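Putative tryptophan halogenase (Xanthomonas campestris pv. campestris, PDB 6Y1W) is a flavin-dependent halogenase that probably uses reduced FAD to halogenate an aromatic substrate, as tryptophan halogenases do. Local coordinates at residues A[93-105]-A[395-407]. Sequence-based numbering, arbitrary orientation.
With BUD ((2S,3S)-butane-2,3-diol), chain J.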
loop_
_atom_site.group_PDB
_atom_site.type_symbol
_atom_site.label_atom_id
_atom_site.label_comp_id
_atom_site.label_asym_id
_atom_site.label_seq_id
_atom_site.Cartn_x
_atom_site.Cartn_y
_atom_site.Cartn_z
ATOM N N ALA A 93 -1.784 12.259 24.152
ATOM C CA ALA A 93 -1.286 11.713 25.411
ATOM C C ALA A 93 -2.337 10.775 25.978
ATOM O O ALA A 93 -3.461 11.206 26.306
ATOM C CB ALA A 93 -0.949 12.836 26.395
ATOM N N PHE A 94 -1.986 9.481 26.060
ATOM C CA PHE A 94 -2.904 8.458 26.557
ATOM C C PHE A 94 -2.607 8.213 28.022
ATOM O O PHE A 94 -1.574 7.631 28.358
ATOM C CB PHE A 94 -2.758 7.167 25.752
ATOM C CG PHE A 94 -3.479 7.229 24.431
ATOM C CD1 PHE A 94 -4.861 6.992 24.395
ATOM C CD2 PHE A 94 -2.831 7.630 23.268
ATOM C CE1 PHE A 94 -5.587 7.111 23.174
ATOM C CE2 PHE A 94 -3.546 7.720 22.038
ATOM C CZ PHE A 94 -4.923 7.484 22.009
ATOM N N GLU A 95 -3.496 8.680 28.882
ATOM C CA GLU A 95 -3.337 8.554 30.332
ATOM C C GLU A 95 -4.288 7.499 30.888
ATOM O O GLU A 95 -5.489 7.508 30.581
ATOM C CB GLU A 95 -3.577 9.906 30.996
ATOM C CG GLU A 95 -2.559 10.952 30.608
ATOM C CD GLU A 95 -2.795 12.303 31.254
ATOM O OE1 GLU A 95 -3.879 12.515 31.829
ATOM O OE2 GLU A 95 -1.870 13.146 31.199
ATOM N N HIS A 96 -3.732 6.575 31.708
ATOM C CA HIS A 96 -4.493 5.583 32.473
ATOM C C HIS A 96 -5.049 4.456 31.592
ATOM O O HIS A 96 -6.000 3.771 32.000
ATOM C CB HIS A 96 -5.661 6.204 33.284
ATOM C CG HIS A 96 -5.252 7.234 34.307
ATOM N ND1 HIS A 96 -4.442 6.954 35.396
ATOM C CD2 HIS A 96 -5.638 8.526 34.444
ATOM C CE1 HIS A 96 -4.302 8.053 36.123
ATOM N NE2 HIS A 96 -5.026 9.015 35.575
ATOM N N TRP A 97 -4.503 4.252 30.382
ATOM C CA TRP A 97 -4.996 3.191 29.506
ATOM C C TRP A 97 -4.297 1.863 29.800
ATOM O O TRP A 97 -4.965 0.834 29.998
ATOM C CB TRP A 97 -4.810 3.588 28.017
ATOM C CG TRP A 97 -5.779 4.663 27.602
ATOM C CD1 TRP A 97 -5.634 6.018 27.758
ATOM C CD2 TRP A 97 -7.054 4.471 26.966
ATOM N NE1 TRP A 97 -6.750 6.670 27.302
ATOM C CE2 TRP A 97 -7.635 5.754 26.805
ATOM C CE3 TRP A 97 -7.762 3.346 26.527
ATOM C CZ2 TRP A 97 -8.885 5.945 26.235
ATOM C CZ3 TRP A 97 -9.017 3.533 25.980
ATOM C CH2 TRP A 97 -9.567 4.827 25.829
ATOM N N ARG A 98 -2.960 1.873 29.792
ATOM C CA ARG A 98 -2.218 0.659 30.106
ATOM C C ARG A 98 -2.584 0.166 31.503
ATOM O O ARG A 98 -2.895 -1.010 31.701
ATOM C CB ARG A 98 -0.716 0.912 30.005
ATOM C CG ARG A 98 0.061 -0.406 30.135
ATOM C CD ARG A 98 1.278 -0.328 30.981
ATOM N NE ARG A 98 1.841 -1.669 31.135
ATOM C CZ ARG A 98 3.087 -1.977 30.799
ATOM N NH1 ARG A 98 3.868 -1.045 30.277
ATOM N NH2 ARG A 98 3.534 -3.222 30.954
ATOM N N ASP A 99 -2.577 1.072 32.477
ATOM C CA ASP A 99 -3.077 0.797 33.814
ATOM C C ASP A 99 -3.267 2.157 34.465
ATOM O O ASP A 99 -2.818 3.180 33.929
ATOM C CB ASP A 99 -2.088 -0.065 34.616
ATOM C CG ASP A 99 -2.763 -0.847 35.719
ATOM O OD1 ASP A 99 -3.948 -0.555 36.057
ATOM O OD2 ASP A 99 -2.077 -1.775 36.233
ATOM N N VAL A 100 -3.939 2.173 35.622
ATOM C CA VAL A 100 -3.976 3.402 36.400
ATOM C C VAL A 100 -2.561 3.879 36.640
ATOM O O VAL A 100 -1.666 3.101 37.003
ATOM C CB VAL A 100 -4.713 3.181 37.731
ATOM C CG1 VAL A 100 -4.707 4.464 38.558
ATOM C CG2 VAL A 100 -6.133 2.724 37.440
ATOM N N ASP A 101 -2.365 5.172 36.423
ATOM C CA ASP A 101 -1.121 5.904 36.607
ATOM C C ASP A 101 -0.007 5.454 35.679
ATOM O O ASP A 101 1.147 5.744 35.944
ATOM C CB ASP A 101 -0.632 5.841 38.063
ATOM C CG ASP A 101 -1.570 6.533 39.011
ATOM O OD1 ASP A 101 -2.167 7.570 38.650
ATOM O OD2 ASP A 101 -1.719 6.003 40.118
ATOM N N ARG A 102 -0.319 4.757 34.581
ATOM C CA ARG A 102 0.687 4.421 33.583
ATOM C C ARG A 102 0.272 5.046 32.270
ATOM O O ARG A 102 -0.755 4.657 31.699
ATOM C CB ARG A 102 0.851 2.912 33.423
ATOM C CG ARG A 102 1.294 2.297 34.764
ATOM C CD ARG A 102 1.732 0.875 34.631
ATOM N NE ARG A 102 3.080 0.765 34.042
ATOM C CZ ARG A 102 3.731 -0.390 33.951
ATOM N NH1 ARG A 102 3.156 -1.508 34.410
ATOM N NH2 ARG A 102 4.941 -0.433 33.402
ATOM N N HIS A 103 1.097 5.963 31.785
ATOM C CA HIS A 103 0.778 6.846 30.666
ATOM C C HIS A 103 1.794 6.679 29.550
ATOM O O HIS A 103 2.899 6.190 29.757
ATOM C CB HIS A 103 0.773 8.309 31.138
ATOM C CG HIS A 103 0.051 8.504 32.423
ATOM N ND1 HIS A 103 -1.217 8.000 32.642
ATOM C CD2 HIS A 103 0.435 9.081 33.585
ATOM C CE1 HIS A 103 -1.610 8.323 33.862
ATOM N NE2 HIS A 103 -0.620 8.967 34.459
ATOM N N TYR A 104 1.412 7.095 28.346
ATOM C CA TYR A 104 2.361 7.144 27.233
ATOM C C TYR A 104 1.803 8.120 26.207
ATOM O O TYR A 104 0.677 8.604 26.342
ATOM C CB TYR A 104 2.584 5.739 26.591
ATOM C CG TYR A 104 1.375 5.257 25.779
ATOM C CD1 TYR A 104 0.248 4.690 26.398
ATOM C CD2 TYR A 104 1.346 5.407 24.403
ATOM C CE1 TYR A 104 -0.851 4.292 25.673
ATOM C CE2 TYR A 104 0.248 5.026 23.674
ATOM C CZ TYR A 104 -0.848 4.465 24.298
ATOM O OH TYR A 104 -1.966 4.080 23.563
ATOM N N ILE A 105 2.602 8.395 25.174
ATOM C CA ILE A 105 2.187 9.277 24.074
ATOM C C ILE A 105 2.209 8.497 22.767
ATOM O O ILE A 105 3.182 7.781 22.467
ATOM C CB ILE A 105 3.102 10.520 23.972
ATOM C CG1 ILE A 105 2.935 11.385 25.226
ATOM C CG2 ILE A 105 2.784 11.363 22.714
ATOM C CD1 ILE A 105 4.088 12.414 25.354
ATOM N N HIS A 395 -7.111 -0.055 21.600
ATOM C CA HIS A 395 -6.950 0.803 22.779
ATOM C C HIS A 395 -7.683 0.252 24.000
ATOM O O HIS A 395 -7.207 0.425 25.128
ATOM C CB HIS A 395 -7.448 2.211 22.455
ATOM C CG HIS A 395 -6.401 3.091 21.839
ATOM N ND1 HIS A 395 -5.228 3.408 22.504
ATOM C CD2 HIS A 395 -6.342 3.714 20.633
ATOM C CE1 HIS A 395 -4.494 4.203 21.734
ATOM N NE2 HIS A 395 -5.148 4.413 20.601
ATOM N N TYR A 396 -8.839 -0.382 23.799
ATOM C CA TYR A 396 -9.622 -0.917 24.908
ATOM C C TYR A 396 -9.164 -2.311 25.304
ATOM O O TYR A 396 -9.241 -2.659 26.492
ATOM C CB TYR A 396 -11.111 -0.961 24.541
ATOM C CG TYR A 396 -11.744 0.405 24.565
ATOM C CD1 TYR A 396 -12.105 0.988 25.765
ATOM C CD2 TYR A 396 -11.997 1.114 23.380
ATOM C CE1 TYR A 396 -12.710 2.238 25.821
ATOM C CE2 TYR A 396 -12.592 2.385 23.441
ATOM C CZ TYR A 396 -12.951 2.921 24.663
ATOM O OH TYR A 396 -13.555 4.146 24.770
ATOM N N HIS A 397 -8.708 -3.120 24.340
ATOM C CA HIS A 397 -8.405 -4.528 24.613
ATOM C C HIS A 397 -7.022 -4.726 25.197
ATOM O O HIS A 397 -6.828 -5.635 26.017
ATOM C CB HIS A 397 -8.527 -5.356 23.323
ATOM C CG HIS A 397 -8.511 -6.847 23.544
ATOM N ND1 HIS A 397 -9.452 -7.481 24.331
ATOM C CD2 HIS A 397 -7.710 -7.822 23.042
ATOM C CE1 HIS A 397 -9.230 -8.792 24.300
ATOM N NE2 HIS A 397 -8.182 -9.029 23.531
ATOM N N ALA A 398 -6.047 -3.918 24.776
ATOM C CA ALA A 398 -4.677 -4.029 25.284
ATOM C C ALA A 398 -4.585 -3.221 26.576
ATOM O O ALA A 398 -4.327 -2.018 26.567
ATOM C CB ALA A 398 -3.678 -3.556 24.239
ATOM N N THR A 399 -4.837 -3.869 27.722
ATOM C CA THR A 399 -4.808 -3.122 28.976
ATOM C C THR A 399 -4.477 -4.088 30.096
ATOM O O THR A 399 -4.849 -5.267 30.029
ATOM C CB THR A 399 -6.133 -2.393 29.296
ATOM O OG1 THR A 399 -5.969 -1.694 30.534
ATOM C CG2 THR A 399 -7.320 -3.382 29.415
ATOM N N ASP A 400 -3.764 -3.581 31.107
ATOM C CA ASP A 400 -3.566 -4.301 32.367
ATOM C C ASP A 400 -4.718 -4.097 33.342
ATOM O O ASP A 400 -4.773 -4.783 34.382
ATOM C CB ASP A 400 -2.273 -3.862 33.064
ATOM C CG ASP A 400 -1.020 -4.188 32.275
ATOM O OD1 ASP A 400 -1.049 -5.041 31.358
ATOM O OD2 ASP A 400 0.008 -3.581 32.608
ATOM N N ARG A 401 -5.633 -3.191 33.037
ATOM C CA ARG A 401 -6.664 -2.814 33.994
ATOM C C ARG A 401 -7.657 -3.945 34.217
ATOM O O ARG A 401 -8.208 -4.502 33.261
ATOM C CB ARG A 401 -7.389 -1.564 33.516
ATOM C CG ARG A 401 -6.450 -0.342 33.489
ATOM C CD ARG A 401 -7.236 0.968 33.264
ATOM N NE ARG A 401 -8.139 1.312 34.368
ATOM C CZ ARG A 401 -8.693 2.516 34.527
ATOM N NH1 ARG A 401 -8.421 3.493 33.656
ATOM N NH2 ARG A 401 -9.546 2.746 35.535
ATOM N N ARG A 402 -7.931 -4.230 35.498
ATOM C CA ARG A 402 -9.015 -5.123 35.896
ATOM C C ARG A 402 -9.819 -4.498 37.029
ATOM O O ARG A 402 -10.536 -5.204 37.764
ATOM C CB ARG A 402 -8.480 -6.502 36.316
ATOM C CG ARG A 402 -7.578 -7.162 35.281
ATOM C CD ARG A 402 -8.347 -7.628 34.045
ATOM N NE ARG A 402 -7.489 -8.420 33.173
ATOM C CZ ARG A 402 -6.696 -7.934 32.224
ATOM N NH1 ARG A 402 -5.947 -8.772 31.501
ATOM N NH2 ARG A 402 -6.654 -6.615 32.005
ATOM N N ASP A 403 -9.722 -3.183 37.174
ATOM C CA ASP A 403 -10.236 -2.525 38.372
ATOM C C ASP A 403 -11.705 -2.172 38.298
ATOM O O ASP A 403 -12.256 -1.754 39.316
ATOM C CB ASP A 403 -9.438 -1.255 38.692
ATOM C CG ASP A 403 -9.356 -0.275 37.499
ATOM O OD1 ASP A 403 -8.625 -0.598 36.544
ATOM O OD2 ASP A 403 -10.028 0.791 37.521
ATOM N N THR A 404 -12.354 -2.259 37.121
ATOM C CA THR A 404 -13.792 -2.091 37.004
ATOM C C THR A 404 -14.313 -3.182 36.080
ATOM O O THR A 404 -13.536 -3.813 35.324
ATOM C CB THR A 404 -14.211 -0.717 36.429
ATOM O OG1 THR A 404 -13.840 -0.673 35.032
ATOM C CG2 THR A 404 -13.549 0.425 37.181
ATOM N N ALA A 405 -15.621 -3.451 36.180
ATOM C CA ALA A 405 -16.235 -4.433 35.295
ATOM C C ALA A 405 -16.051 -4.033 33.832
ATOM O O ALA A 405 -15.816 -4.885 32.963
ATOM C CB ALA A 405 -17.726 -4.570 35.618
ATOM N N PHE A 406 -16.137 -2.730 33.553
ATOM C CA PHE A 406 -15.892 -2.210 32.211
ATOM C C PHE A 406 -14.525 -2.650 31.679
ATOM O O PHE A 406 -14.429 -3.244 30.601
ATOM C CB PHE A 406 -15.993 -0.671 32.232
ATOM C CG PHE A 406 -15.670 -0.024 30.896
ATOM C CD1 PHE A 406 -16.656 0.162 29.953
ATOM C CD2 PHE A 406 -14.401 0.431 30.653
ATOM C CE1 PHE A 406 -16.345 0.786 28.722
ATOM C CE2 PHE A 406 -14.054 1.055 29.436
ATOM C CZ PHE A 406 -15.061 1.240 28.470
ATOM N N TRP A 407 -13.458 -2.431 32.450
ATOM C CA TRP A 407 -12.137 -2.825 31.954
ATOM C C TRP A 407 -11.965 -4.345 31.898
ATOM O O TRP A 407 -11.274 -4.853 31.012
ATOM C CB TRP A 407 -11.029 -2.189 32.803
ATOM C CG TRP A 407 -10.971 -0.711 32.530
ATOM C CD1 TRP A 407 -11.293 0.308 33.406
ATOM C CD2 TRP A 407 -10.646 -0.074 31.275
ATOM N NE1 TRP A 407 -11.140 1.535 32.766
ATOM C CE2 TRP A 407 -10.772 1.319 31.462
ATOM C CE3 TRP A 407 -10.247 -0.555 30.023
ATOM C CZ2 TRP A 407 -10.499 2.251 30.440
ATOM C CZ3 TRP A 407 -9.964 0.401 28.981
ATOM C CH2 TRP A 407 -10.113 1.764 29.211
HETATM C C1 BUD J . -8.492 7.426 38.986
HETATM O O1 BUD J . -10.790 6.656 38.642
HETATM C C2 BUD J . -9.593 7.026 38.002
HETATM O O2 BUD J . -10.271 5.315 36.556
HETATM C C3 BUD J . -9.147 5.798 37.224
HETATM C C4 BUD J . -8.104 6.171 36.171
HETATM O O HOH W 1 1.625 -5.621 30.546
HETATM O O HOH W 2 0.380 -2.456 35.066
HETATM O O HOH W 3 -6.020 -1.246 37.638
HETATM O O HOH W 4 -3.788 -4.406 36.970
#
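The corner of an edge hairpin of a mixed beta-sheet, 93-105, docks on the end of helix 371-397, the linker 398-404 and the start of helix 405-412 through an aromatic cluster and a polar seam. His395 lies in an offset stack on Phe94, ring planes 21° apart, CE1 3.3 Å from Phe94 CZ. Broad, flat Trp97 brings its benzo ring to the middle of the cluster while Ala266 O satisfies NE1: CZ3 points at the face of Tyr396, 3.9 Å from its CE1, and the edge of Trp407 meets the benzo ring in an offset edge-to-face pair, CH2 3.8 Å from Trp97 CZ3. At the corner 96-98, the linker takes up three successive carbonyls. Thr399, with OG1 anti to its backbone N (chi1 -179°), donates to Trp97 O at 2.8 Å and accepts from Arg401 N, closing an ST turn; Asp400 N binds Arg98 O. Arg401 reaches further: a chi3 bend (66°) brings NH1 to His96 O (2.9 Å), and NE and NH2 grip Asp403 side-on, one to each oxygen. NH2 also donates to O2 of the bound butanediol (2.9 Å), whose C4 lies over a face of His96. Trp407 and Val100 cover opposite faces of this guanidinium. Arg98 NE forms a nearly straight salt bridge with Asp400 OD2 (3.0 Å), in the guanidinium plane. A water donating to Asp99 OD2 and Asp400 OD2 and accepting from Arg102 NH1 probably eases the acids' repulsion. His395 NE2 bonds Glu347, predicted to bind tryptophan, placing the cluster beside the probable substrate site. Strand 263-268 pairs with strand 91-99, while helix 442-451 packs against Tyr104 and His395.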